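Long-range contacts in Slr0280 protein (Synechocystis sp., PDB 5H3K), which is of unknown function but contains a region of the phosphodiester glycosidase (NAGPA) family, and so may cleave sugar-phosphodiester bonds: residues 384-390 with 482-488; 402-406 with 416-420; 423-427 with 462-466; 432-437 with 454-459. All blocks are in the same frame, centred on the assembly; numbering follows the deposited sequence.

Contact 1 of 4, residues 384-390 with 482-488; sequences LSLSEII and NVNGRST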
loop_
_atom_site.group_PDB
_atom_site.type_symbol
_atom_site.label_atom_id
_atom_site.label_comp_id
_atom_site.label_asym_id
_atom_site.label_seq_id
_atom_site.Cartn_x
_atom_site.Cartn_y
_atom_site.Cartn_z
ATOM N N LEU A 384 4.170 -21.345 4.643
ATOM C CA LEU A 384 3.549 -22.000 3.506
ATOM C C LEU A 384 4.559 -22.608 2.531
ATOM O O LEU A 384 5.559 -21.990 2.165
ATOM C CB LEU A 384 2.646 -20.995 2.777
ATOM C CG LEU A 384 2.064 -21.406 1.424
ATOM C CD1 LEU A 384 1.040 -22.520 1.615
ATOM C CD2 LEU A 384 1.448 -20.181 0.753
ATOM N N SER A 385 4.293 -23.833 2.107
ATOM C CA SER A 385 5.016 -24.385 0.966
ATOM C C SER A 385 4.016 -25.041 0.022
ATOM O O SER A 385 2.916 -25.420 0.421
ATOM C CB SER A 385 6.105 -25.364 1.407
ATOM O OG SER A 385 5.527 -26.460 2.085
ATOM N N LEU A 386 4.394 -25.144 -1.244
ATOM C CA LEU A 386 3.507 -25.723 -2.240
ATOM C C LEU A 386 4.342 -26.691 -3.038
ATOM O O LEU A 386 5.447 -26.354 -3.443
ATOM C CB LEU A 386 2.974 -24.633 -3.167
ATOM C CG LEU A 386 2.212 -25.104 -4.408
ATOM C CD1 LEU A 386 0.857 -25.662 -4.002
ATOM C CD2 LEU A 386 2.062 -23.970 -5.431
ATOM N N SER A 387 3.852 -27.907 -3.234
ATOM C CA SER A 387 4.513 -28.798 -4.175
ATOM C C SER A 387 3.502 -29.221 -5.225
ATOM O O SER A 387 2.333 -29.464 -4.914
ATOM C CB SER A 387 5.136 -30.012 -3.476
ATOM O OG SER A 387 4.145 -30.845 -2.912
ATOM N N GLU A 388 3.947 -29.271 -6.477
ATOM C CA GLU A 388 3.095 -29.746 -7.554
ATOM C C GLU A 388 3.636 -31.073 -8.032
ATOM O O GLU A 388 4.812 -31.174 -8.373
ATOM C CB GLU A 388 3.092 -28.754 -8.718
ATOM C CG GLU A 388 2.586 -27.364 -8.333
ATOM C CD GLU A 388 2.343 -26.472 -9.530
ATOM O OE1 GLU A 388 3.322 -26.113 -10.229
ATOM O OE2 GLU A 388 1.164 -26.136 -9.774
ATOM N N ILE A 389 2.780 -32.088 -8.042
ATOM C CA ILE A 389 3.147 -33.379 -8.617
ATOM C C ILE A 389 2.715 -33.399 -10.070
ATOM O O ILE A 389 1.541 -33.174 -10.383
ATOM C CB ILE A 389 2.477 -34.547 -7.886
ATOM C CG1 ILE A 389 2.883 -34.537 -6.412
ATOM C CG2 ILE A 389 2.876 -35.867 -8.537
ATOM C CD1 ILE A 389 4.370 -34.392 -6.226
ATOM N N ILE A 390 3.674 -33.636 -10.955
ATOM C CA ILE A 390 3.379 -33.781 -12.369
ATOM C C ILE A 390 3.418 -35.270 -12.687
ATOM O O ILE A 390 4.446 -35.914 -12.478
ATOM C CB ILE A 390 4.426 -33.067 -13.228
ATOM C CG1 ILE A 390 4.532 -31.591 -12.833
ATOM C CG2 ILE A 390 4.097 -33.214 -14.722
ATOM C CD1 ILE A 390 5.562 -30.816 -13.658
ATOM N N ASN A 482 -0.657 -34.604 -16.061
ATOM C CA ASN A 482 -1.559 -34.035 -15.074
ATOM C C ASN A 482 -0.740 -33.337 -13.997
ATOM O O ASN A 482 0.275 -33.862 -13.552
ATOM C CB ASN A 482 -2.432 -35.120 -14.440
ATOM C CG ASN A 482 -3.145 -34.635 -13.194
ATOM O OD1 ASN A 482 -2.735 -34.941 -12.072
ATOM N ND2 ASN A 482 -4.211 -33.856 -13.384
ATOM N N VAL A 483 -1.173 -32.146 -13.589
ATOM C CA VAL A 483 -0.497 -31.429 -12.507
ATOM C C VAL A 483 -1.445 -31.331 -11.317
ATOM O O VAL A 483 -2.601 -30.927 -11.464
ATOM C CB VAL A 483 -0.073 -30.017 -12.943
ATOM C CG1 VAL A 483 0.668 -29.305 -11.810
ATOM C CG2 VAL A 483 0.814 -30.088 -14.176
ATOM N N ASN A 484 -0.957 -31.706 -10.143
ATOM C CA ASN A 484 -1.767 -31.664 -8.936
ATOM C C ASN A 484 -0.988 -30.937 -7.836
ATOM O O ASN A 484 0.085 -31.384 -7.425
ATOM C CB ASN A 484 -2.136 -33.097 -8.514
ATOM C CG ASN A 484 -3.161 -33.143 -7.383
ATOM O OD1 ASN A 484 -2.802 -33.149 -6.203
ATOM N ND2 ASN A 484 -4.443 -33.200 -7.744
ATOM N N GLY A 485 -1.530 -29.823 -7.360
ATOM C CA GLY A 485 -0.854 -29.036 -6.341
ATOM C C GLY A 485 -1.473 -29.173 -4.963
ATOM O O GLY A 485 -2.693 -29.297 -4.827
ATOM N N ARG A 486 -0.629 -29.140 -3.935
ATOM C CA ARG A 486 -1.090 -29.248 -2.557
ATOM C C ARG A 486 -0.266 -28.358 -1.636
ATOM O O ARG A 486 0.971 -28.412 -1.655
ATOM C CB ARG A 486 -1.001 -30.699 -2.086
ATOM C CG ARG A 486 -1.464 -30.906 -0.667
ATOM C CD ARG A 486 -1.745 -32.380 -0.403
ATOM N NE ARG A 486 -2.039 -32.624 1.006
ATOM C CZ ARG A 486 -1.940 -33.813 1.601
ATOM N NH1 ARG A 486 -1.559 -34.880 0.909
ATOM N NH2 ARG A 486 -2.223 -33.936 2.892
ATOM N N SER A 487 -0.945 -27.552 -0.820
ATOM C CA SER A 487 -0.250 -26.648 0.100
ATOM C C SER A 487 -0.041 -27.302 1.461
ATOM O O SER A 487 -0.801 -28.177 1.861
ATOM C CB SER A 487 -1.026 -25.343 0.282
ATOM O OG SER A 487 -1.334 -24.783 -0.975
ATOM N N THR A 488 1.008 -26.868 2.154
ATOM C CA THR A 488 1.289 -27.274 3.529
ATOM C C THR A 488 1.561 -25.984 4.290
ATOM O O THR A 488 2.285 -25.122 3.795
ATOM C CB THR A 488 2.517 -28.208 3.603
ATOM O OG1 THR A 488 2.261 -29.396 2.839
ATOM C CG2 THR A 488 2.822 -28.608 5.045
HETATM O O HOH W 1 -0.333 -35.242 -10.853
#
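E388 and V483 meet on the side of the ladder that turns into the protein, their side chains crossing at a slant. CG of E388 stands beside its own backbone N (chi1 -60°), and the extended chain beyond it carries the carboxylate past one methyl of V483, with OE2 3.8 Å from CG1. The other branch of V483 serves I390: CG2 lies 4.2 Å from I390 CG1, an apolar touch at the end of the ladder. At the far end L384 reaches back toward its partner strand, its CD1 3.7 Å from S487 CB, while L386 swings CD1 over the backbone, 3.6 Å from R486 O. The face carrying S385, S387, N484, R486 and T488 is mostly polar, with I389 the apolar exception. The hydroxyl of S385 lies alongside T488, OG to CB 3.8 Å, and N484 and R486 are exposed, R486 in a salt bridge with E490.

Strands 379-392 and 481-488 run antiparallel in one mixed sheet. The paired backbones are held at S385-T488, S387-R486 and I389-N484, the hydrogen-bonded pairs. The bond from I389 N to N484 O measures 2.9 Å, whereas that from S387 N to R486 O is weak. Beyond the last pair a water lies within hydrogen-bonding distance of I389 O and N482 OD1 and links the strands.

The backbone thus supplies the direct polar bonds between the strands, and side chains add mostly apolar touches. Buried E388 finds its charge partner elsewhere, in a salt bridge from OE1 to R414 NE, which probably favours its ionised form despite the leucine and valine beside it.

Contact 2 of 4, residues 402-406 with 416-420; sequences YLNSG and TPAWG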
loop_
_atom_site.group_PDB
_atom_site.type_symbol
_atom_site.label_atom_id
_atom_site.label_comp_id
_atom_site.label_asym_id
_atom_site.label_seq_id
_atom_site.Cartn_x
_atom_site.Cartn_y
_atom_site.Cartn_z
ATOM N N TYR A 402 8.825 -24.928 -7.655
ATOM C CA TYR A 402 8.755 -23.496 -7.913
ATOM C C TYR A 402 7.684 -23.232 -8.958
ATOM O O TYR A 402 7.621 -23.916 -9.983
ATOM C CB TYR A 402 10.119 -22.967 -8.376
ATOM C CG TYR A 402 11.212 -23.367 -7.418
ATOM C CD1 TYR A 402 11.441 -22.636 -6.255
ATOM C CD2 TYR A 402 11.975 -24.507 -7.642
ATOM C CE1 TYR A 402 12.421 -23.017 -5.358
ATOM C CE2 TYR A 402 12.961 -24.899 -6.748
ATOM C CZ TYR A 402 13.176 -24.152 -5.611
ATOM O OH TYR A 402 14.157 -24.548 -4.723
ATOM N N LEU A 403 6.831 -22.250 -8.696
ATOM C CA LEU A 403 5.746 -21.936 -9.613
ATOM C C LEU A 403 5.713 -20.436 -9.805
ATOM O O LEU A 403 5.646 -19.696 -8.818
ATOM C CB LEU A 403 4.417 -22.406 -9.009
ATOM C CG LEU A 403 3.121 -21.987 -9.721
ATOM C CD1 LEU A 403 3.094 -22.577 -11.129
ATOM C CD2 LEU A 403 1.889 -22.441 -8.907
ATOM N N ASN A 404 5.768 -19.986 -11.055
ATOM C CA ASN A 404 5.654 -18.564 -11.362
ATOM C C ASN A 404 6.497 -17.686 -10.437
ATOM O O ASN A 404 5.994 -16.719 -9.862
ATOM C CB ASN A 404 4.181 -18.133 -11.308
ATOM C CG ASN A 404 3.366 -18.738 -12.441
ATOM O OD1 ASN A 404 3.926 -19.101 -13.468
ATOM N ND2 ASN A 404 2.054 -18.855 -12.260
ATOM N N SER A 405 7.776 -18.020 -10.291
ATOM C CA SER A 405 8.612 -17.344 -9.302
ATOM C C SER A 405 9.899 -16.756 -9.876
ATOM O O SER A 405 10.528 -17.339 -10.770
ATOM C CB SER A 405 8.951 -18.308 -8.152
ATOM O OG SER A 405 9.752 -17.675 -7.149
ATOM N N GLY A 406 10.296 -15.605 -9.345
ATOM C CA GLY A 406 11.602 -15.040 -9.643
ATOM C C GLY A 406 12.713 -15.685 -8.838
ATOM O O GLY A 406 13.896 -15.344 -9.008
ATOM N N THR A 416 3.083 -20.599 -15.812
ATOM C CA THR A 416 1.754 -20.669 -16.414
ATOM C C THR A 416 1.431 -19.305 -17.023
ATOM O O THR A 416 2.229 -18.370 -16.890
ATOM C CB THR A 416 0.696 -21.079 -15.383
ATOM O OG1 THR A 416 0.403 -19.971 -14.512
ATOM C CG2 THR A 416 1.174 -22.272 -14.577
ATOM N N PRO A 417 0.289 -19.183 -17.723
ATOM C CA PRO A 417 -0.050 -17.862 -18.261
ATOM C C PRO A 417 -0.177 -16.755 -17.210
ATOM O O PRO A 417 -0.070 -15.591 -17.582
ATOM C CB PRO A 417 -1.402 -18.106 -18.935
ATOM C CG PRO A 417 -1.300 -19.515 -19.420
ATOM C CD PRO A 417 -0.539 -20.242 -18.333
ATOM N N ALA A 418 -0.406 -17.098 -15.941
ATOM C CA ALA A 418 -0.384 -16.080 -14.879
ATOM C C ALA A 418 0.939 -15.301 -14.805
ATOM O O ALA A 418 0.965 -14.136 -14.390
ATOM C CB ALA A 418 -0.724 -16.698 -13.522
ATOM N N TRP A 419 2.043 -15.935 -15.198
ATOM C CA TRP A 419 3.343 -15.274 -15.231
ATOM C C TRP A 419 3.358 -14.153 -16.260
ATOM O O TRP A 419 3.942 -13.095 -16.039
ATOM C CB TRP A 419 4.431 -16.298 -15.565
ATOM C CG TRP A 419 5.854 -15.789 -15.593
ATOM C CD1 TRP A 419 6.638 -15.592 -16.696
ATOM C CD2 TRP A 419 6.667 -15.457 -14.460
ATOM N NE1 TRP A 419 7.886 -15.150 -16.319
ATOM C CE2 TRP A 419 7.930 -15.069 -14.957
ATOM C CE3 TRP A 419 6.447 -15.453 -13.078
ATOM C CZ2 TRP A 419 8.973 -14.672 -14.105
ATOM C CZ3 TRP A 419 7.486 -15.057 -12.241
ATOM C CH2 TRP A 419 8.728 -14.675 -12.756
ATOM N N GLY A 420 2.708 -14.400 -17.393
ATOM C CA GLY A 420 2.731 -13.485 -18.516
ATOM C C GLY A 420 2.697 -14.264 -19.821
ATOM O O GLY A 420 2.538 -15.491 -19.817
#
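The hydroxyl oxygen of T416 is gripped by two N-H groups. N404 ND2 donates to T416 OG1 at 3.0 Å, almost straight (176°) and in the plane of the amide, and A418 N adds a weak bond to the same oxygen from within the turn. The first torsion of T416 (chi1 75°) puts OG1 between the backbone N and the carbonyl carbon, near A418 N.

The other end of the same amide is engaged as well. N404 OD1 accepts T416 N at 2.9 Å, in the carbonyl plane and on a lone pair. The amide of N404 therefore reads both the backbone and the side chain of one residue, which fixes its rotation and makes a swap of its O and N ends implausible. ND2 also donates to W360 O, so the amide is held at its nitrogen by two acceptors and at OD1 by T416 N.

W419 slides past N404 in the opposite direction, with amide and ring planes only 22° apart. Its CB lies 3.5 Å from N404 OD1, and farther along the ring edge CZ3 comes within 3.3 Å of N404 O, near the indole plane. That carbonyl is itself bonded to S362 OG. L403 CD1 also meets T416 CG2 at 4.0 Å, and Y415 packs edge-to-face with W419.

N404, with left-handed helical backbone angles, turns the chain out of strand 397-403, and its amide clasps the residue just past parallel strand 411-415. There the weak bond from A418 N to T416 OG1 makes an ST turn, and with W419 N to T416 O an ST motif.

Contact 3 of 4, residues 423-427 with 462-466; sequences YIPLS and LIIDR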
loop_
_atom_site.group_PDB
_atom_site.type_symbol
_atom_site.label_atom_id
_atom_site.label_comp_id
_atom_site.label_asym_id
_atom_site.label_seq_id
_atom_site.Cartn_x
_atom_site.Cartn_y
_atom_site.Cartn_z
ATOM N N TYR A 423 8.417 -16.273 -21.203
ATOM C CA TYR A 423 9.416 -16.550 -20.183
ATOM C C TYR A 423 10.818 -16.280 -20.724
ATOM O O TYR A 423 11.145 -16.667 -21.846
ATOM C CB TYR A 423 9.304 -17.998 -19.692
ATOM C CG TYR A 423 10.453 -18.404 -18.802
ATOM C CD1 TYR A 423 10.545 -17.939 -17.494
ATOM C CD2 TYR A 423 11.454 -19.252 -19.263
ATOM C CE1 TYR A 423 11.607 -18.299 -16.676
ATOM C CE2 TYR A 423 12.514 -19.622 -18.451
ATOM C CZ TYR A 423 12.588 -19.147 -17.156
ATOM O OH TYR A 423 13.648 -19.511 -16.350
ATOM N N ILE A 424 11.634 -15.589 -19.933
ATOM C CA ILE A 424 13.038 -15.368 -20.264
ATOM C C ILE A 424 13.865 -16.095 -19.220
ATOM O O ILE A 424 13.623 -15.916 -18.023
ATOM C CB ILE A 424 13.388 -13.864 -20.214
ATOM C CG1 ILE A 424 12.558 -13.086 -21.230
ATOM C CG2 ILE A 424 14.874 -13.650 -20.444
ATOM C CD1 ILE A 424 12.706 -11.581 -21.120
ATOM N N PRO A 425 14.842 -16.922 -19.654
ATOM C CA PRO A 425 15.546 -17.762 -18.673
ATOM C C PRO A 425 16.227 -16.940 -17.584
ATOM O O PRO A 425 16.801 -15.892 -17.878
ATOM C CB PRO A 425 16.577 -18.537 -19.515
ATOM C CG PRO A 425 16.604 -17.871 -20.852
ATOM C CD PRO A 425 15.284 -17.187 -21.037
ATOM N N LEU A 426 16.141 -17.409 -16.343
ATOM C CA LEU A 426 16.679 -16.672 -15.206
ATOM C C LEU A 426 18.015 -17.237 -14.764
ATOM O O LEU A 426 18.689 -16.659 -13.916
ATOM C CB LEU A 426 15.691 -16.697 -14.041
ATOM C CG LEU A 426 14.347 -15.995 -14.213
ATOM C CD1 LEU A 426 13.428 -16.306 -13.035
ATOM C CD2 LEU A 426 14.551 -14.492 -14.348
ATOM N N SER A 427 18.390 -18.383 -15.321
ATOM C CA SER A 427 19.690 -18.994 -15.038
ATOM C C SER A 427 20.248 -19.607 -16.321
ATOM O O SER A 427 19.512 -19.775 -17.297
ATOM C CB SER A 427 19.584 -20.061 -13.944
ATOM O OG SER A 427 18.874 -21.212 -14.387
ATOM N N LEU A 462 4.928 -23.862 -19.170
ATOM C CA LEU A 462 6.286 -24.321 -19.409
ATOM C C LEU A 462 6.784 -25.051 -18.177
ATOM O O LEU A 462 6.486 -24.647 -17.041
ATOM C CB LEU A 462 7.211 -23.145 -19.710
ATOM C CG LEU A 462 6.843 -22.266 -20.900
ATOM C CD1 LEU A 462 7.889 -21.158 -21.084
ATOM C CD2 LEU A 462 6.749 -23.135 -22.166
ATOM N N ILE A 463 7.503 -26.149 -18.394
ATOM C CA ILE A 463 8.268 -26.768 -17.330
ATOM C C ILE A 463 9.725 -26.385 -17.546
ATOM O O ILE A 463 10.271 -26.551 -18.648
ATOM C CB ILE A 463 8.127 -28.292 -17.328
ATOM C CG1 ILE A 463 6.677 -28.692 -17.039
ATOM C CG2 ILE A 463 9.079 -28.890 -16.300
ATOM C CD1 ILE A 463 6.340 -30.172 -17.383
ATOM N N ILE A 464 10.344 -25.844 -16.502
ATOM C CA ILE A 464 11.736 -25.405 -16.559
ATOM C C ILE A 464 12.584 -26.301 -15.662
ATOM O O ILE A 464 12.305 -26.452 -14.465
ATOM C CB ILE A 464 11.895 -23.934 -16.102
ATOM C CG1 ILE A 464 11.180 -22.982 -17.069
ATOM C CG2 ILE A 464 13.366 -23.561 -15.992
ATOM C CD1 ILE A 464 11.688 -23.046 -18.489
ATOM N N ASP A 465 13.605 -26.923 -16.240
ATOM C CA ASP A 465 14.489 -27.779 -15.454
ATOM C C ASP A 465 15.786 -27.024 -15.214
ATOM O O ASP A 465 16.493 -26.677 -16.162
ATOM C CB ASP A 465 14.749 -29.092 -16.199
ATOM C CG ASP A 465 15.626 -30.057 -15.419
ATOM O OD1 ASP A 465 15.990 -29.753 -14.256
ATOM O OD2 ASP A 465 15.933 -31.142 -15.974
ATOM N N ARG A 466 16.079 -26.755 -13.948
ATOM C CA ARG A 466 17.334 -26.118 -13.569
ATOM C C ARG A 466 18.205 -27.136 -12.838
ATOM O O ARG A 466 17.828 -27.649 -11.777
ATOM C CB ARG A 466 17.068 -24.879 -12.699
ATOM C CG ARG A 466 16.139 -23.870 -13.367
ATOM C CD ARG A 466 15.963 -22.620 -12.524
ATOM N NE ARG A 466 15.270 -21.571 -13.258
ATOM C CZ ARG A 466 14.142 -20.995 -12.856
ATOM N NH1 ARG A 466 13.575 -21.375 -11.726
ATOM N NH2 ARG A 466 13.581 -20.039 -13.592
#
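Two torsions bring Y423 and R466 together: the tyrosine ring carbon CG is anti to the backbone N (chi1 171°), while R466 sets CG beside its own N (chi1 -56°) and then runs extended to NE, and the two side chains approach from opposite directions. R466 ends strand 460-466 of the branched mixed sheet; Y423 comes from the short antiparallel pair 422-423/454-455, which lies over that sheet, and the two segments run almost parallel.

R466 NH2 donates to Y423 OH at 2.8 Å, somewhat bent and with the oxygen tilted 20° from the guanidinium plane. Behind this bond stands E430, whose carboxylate forms a salt bridge with R466 NE and hydrogen bonds with Y423 OH and S427 OG. Y415 OH is a second acceptor for R466 NH2, and the Y415 ring stacks on that of Y423. Pairing of the buried R466 with E430 probably favours the charged forms of both.

Toward the start of the strand the contact becomes apolar. I464 CD1 comes obliquely to the Y423 ring, 3.5 Å from CE2, and L462 CD1 lies 3.7 Å from Y423 CB. I464 CG2 lies 3.7 Å above one face of the R466 guanidinium, offset toward the rim. From the loop, L426 CD1 approaches R466 NH2, and L426 N donates to Y423 OH at 3.3 Å.

Contact 4 of 4, residues 432-437 with 454-459; sequences VYVVQN and MPIPSD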
loop_
_atom_site.group_PDB
_atom_site.type_symbol
_atom_site.label_atom_id
_atom_site.label_comp_id
_atom_site.label_asym_id
_atom_site.label_seq_id
_atom_site.Cartn_x
_atom_site.Cartn_y
_atom_site.Cartn_z
ATOM N N VAL A 432 13.766 -26.373 -21.259
ATOM C CA VAL A 432 12.336 -26.069 -21.228
ATOM C C VAL A 432 11.519 -27.134 -21.949
ATOM O O VAL A 432 11.907 -27.607 -23.026
ATOM C CB VAL A 432 12.010 -24.655 -21.788
ATOM C CG1 VAL A 432 12.490 -24.505 -23.223
ATOM C CG2 VAL A 432 10.491 -24.356 -21.686
ATOM N N TYR A 433 10.391 -27.509 -21.344
ATOM C CA TYR A 433 9.422 -28.391 -21.980
ATOM C C TYR A 433 8.141 -27.606 -22.159
ATOM O O TYR A 433 7.582 -27.083 -21.182
ATOM C CB TYR A 433 9.170 -29.629 -21.114
ATOM C CG TYR A 433 10.431 -30.413 -20.828
ATOM C CD1 TYR A 433 10.753 -31.547 -21.565
ATOM C CD2 TYR A 433 11.315 -30.012 -19.830
ATOM C CE1 TYR A 433 11.921 -32.266 -21.305
ATOM C CE2 TYR A 433 12.485 -30.720 -19.565
ATOM C CZ TYR A 433 12.779 -31.845 -20.304
ATOM O OH TYR A 433 13.933 -32.542 -20.027
ATOM N N VAL A 434 7.689 -27.502 -23.407
ATOM C CA VAL A 434 6.474 -26.766 -23.720
ATOM C C VAL A 434 5.272 -27.698 -23.593
ATOM O O VAL A 434 5.258 -28.788 -24.175
ATOM C CB VAL A 434 6.525 -26.165 -25.139
ATOM C CG1 VAL A 434 5.282 -25.337 -25.402
ATOM C CG2 VAL A 434 7.773 -25.317 -25.310
ATOM N N VAL A 435 4.274 -27.279 -22.817
ATOM C CA VAL A 435 3.056 -28.066 -22.630
ATOM C C VAL A 435 1.865 -27.293 -23.197
ATOM O O VAL A 435 1.676 -26.110 -22.897
ATOM C CB VAL A 435 2.824 -28.413 -21.140
ATOM C CG1 VAL A 435 1.591 -29.292 -20.987
ATOM C CG2 VAL A 435 4.053 -29.112 -20.557
ATOM N N GLN A 436 1.088 -27.948 -24.055
ATOM C CA GLN A 436 -0.114 -27.343 -24.619
ATOM C C GLN A 436 -1.238 -28.339 -24.505
ATOM O O GLN A 436 -1.088 -29.482 -24.917
ATOM C CB GLN A 436 0.093 -26.971 -26.086
ATOM C CG GLN A 436 1.166 -25.936 -26.328
ATOM C CD GLN A 436 1.340 -25.604 -27.801
ATOM O OE1 GLN A 436 2.265 -26.092 -28.460
ATOM N NE2 GLN A 436 0.451 -24.769 -28.324
ATOM N N ASN A 437 -2.350 -27.920 -23.913
ATOM C CA ASN A 437 -3.495 -28.804 -23.725
ATOM C C ASN A 437 -3.092 -30.135 -23.094
ATOM O O ASN A 437 -3.476 -31.208 -23.574
ATOM C CB ASN A 437 -4.223 -29.047 -25.050
ATOM C CG ASN A 437 -5.636 -29.541 -24.843
ATOM O OD1 ASN A 437 -6.307 -29.144 -23.886
ATOM N ND2 ASN A 437 -6.095 -30.427 -25.724
ATOM N N MET A 454 10.909 -17.568 -24.438
ATOM C CA MET A 454 9.905 -18.588 -24.742
ATOM C C MET A 454 8.521 -17.998 -24.549
ATOM O O MET A 454 8.229 -17.458 -23.484
ATOM C CB MET A 454 10.020 -19.788 -23.785
ATOM C CG MET A 454 11.151 -20.774 -24.016
ATOM S SD MET A 454 11.108 -21.551 -25.648
ATOM C CE MET A 454 9.364 -21.880 -25.841
ATOM N N PRO A 455 7.653 -18.111 -25.562
ATOM C CA PRO A 455 6.243 -17.838 -25.284
ATOM C C PRO A 455 5.700 -18.901 -24.323
ATOM O O PRO A 455 6.118 -20.066 -24.393
ATOM C CB PRO A 455 5.568 -17.996 -26.651
ATOM C CG PRO A 455 6.687 -17.941 -27.659
ATOM C CD PRO A 455 7.892 -18.480 -26.968
ATOM N N ILE A 456 4.816 -18.494 -23.418
ATOM C CA ILE A 456 4.058 -19.430 -22.597
ATOM C C ILE A 456 2.701 -19.647 -23.263
ATOM O O ILE A 456 1.932 -18.697 -23.466
ATOM C CB ILE A 456 3.847 -18.898 -21.155
ATOM C CG1 ILE A 456 5.185 -18.598 -20.477
ATOM C CG2 ILE A 456 3.033 -19.891 -20.348
ATOM C CD1 ILE A 456 5.056 -17.767 -19.173
ATOM N N PRO A 457 2.394 -20.902 -23.622
ATOM C CA PRO A 457 1.153 -21.159 -24.370
ATOM C C PRO A 457 -0.085 -20.810 -23.555
ATOM O O PRO A 457 -0.138 -21.138 -22.365
ATOM C CB PRO A 457 1.200 -22.675 -24.625
ATOM C CG PRO A 457 2.647 -23.043 -24.487
ATOM C CD PRO A 457 3.192 -22.127 -23.432
ATOM N N SER A 458 -1.063 -20.153 -24.174
ATOM C CA SER A 458 -2.261 -19.727 -23.450
ATOM C C SER A 458 -3.084 -20.906 -22.945
ATOM O O SER A 458 -3.816 -20.779 -21.964
ATOM C CB SER A 458 -3.132 -18.813 -24.319
ATOM O OG SER A 458 -3.562 -19.489 -25.488
ATOM N N ASP A 459 -2.961 -22.051 -23.614
ATOM C CA ASP A 459 -3.681 -23.253 -23.215
ATOM C C ASP A 459 -2.730 -24.248 -22.563
ATOM O O ASP A 459 -2.975 -25.454 -22.577
ATOM C CB ASP A 459 -4.349 -23.905 -24.430
ATOM C CG ASP A 459 -3.348 -24.295 -25.509
ATOM O OD1 ASP A 459 -2.204 -23.776 -25.500
ATOM O OD2 ASP A 459 -3.712 -25.111 -26.386
#
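V434 is the centre of the apolar packing, and each of its methyls has its own partner. CG1, anti to the backbone N (chi1 -177°), meets P457 CG at 3.6 Å; CG2, on the other branch, meets the methyl of M454, CE, at 3.8 Å. The first torsion of M454 (chi1 -76°) places its CG 4.0 Å from V432 CG1, and its sulphur passes the same methyl; the bends at chi2 and chi3 then bring CE to V434. P457 CG also approaches the backbone oxygen V435 O, again at 3.6 Å.

In the fold, strand 430-436 is the first arm of a beta hairpin with 439-446 and lies beside 460-466 in the branched mixed sheet. Residues 454-459 run in nearly the same direction along it, and the loop after short strand 454-455 leads into 460-466. They form no ladder with 430-436; contact is made mainly by side chains until the two chains draw together at the end.

Farther out Q436 lies across P457 at about a right angle, its aliphatic CG 3.7 Å from the ring carbon CB. Beyond it the carboxylate of D459 comes up beside Q436, turned 75° from the amide plane, with OD1 4.0 Å from Q436 CB. At the exposed end N437 N, just past the strand end, donates to D459 O at 2.9 Å from above the carbonyl plane.

Overall arrangement
All four contacts reach one branched mixed sheet, on the same side of the chain's centre. Contact 1 closes a loop of the chain that contains the other three: contact 2 comes first, then contact 3, with contact 4 nested inside it. Strands 379-392 and 397-403 join contacts 1 and 2, whose centres lie 14 Å apart, and neighbouring strands 430-436 and 460-466 join contacts 3 and 4, at 12 Å. Contact 2 has its centre 10 Å from that of contact 3, where S405 and G406 touch L426. I456 packs on W419 between contacts 2 and 4. Connecting segments are thus folded against one sheet, in a chain that belongs to the phosphodiester glycosidase family.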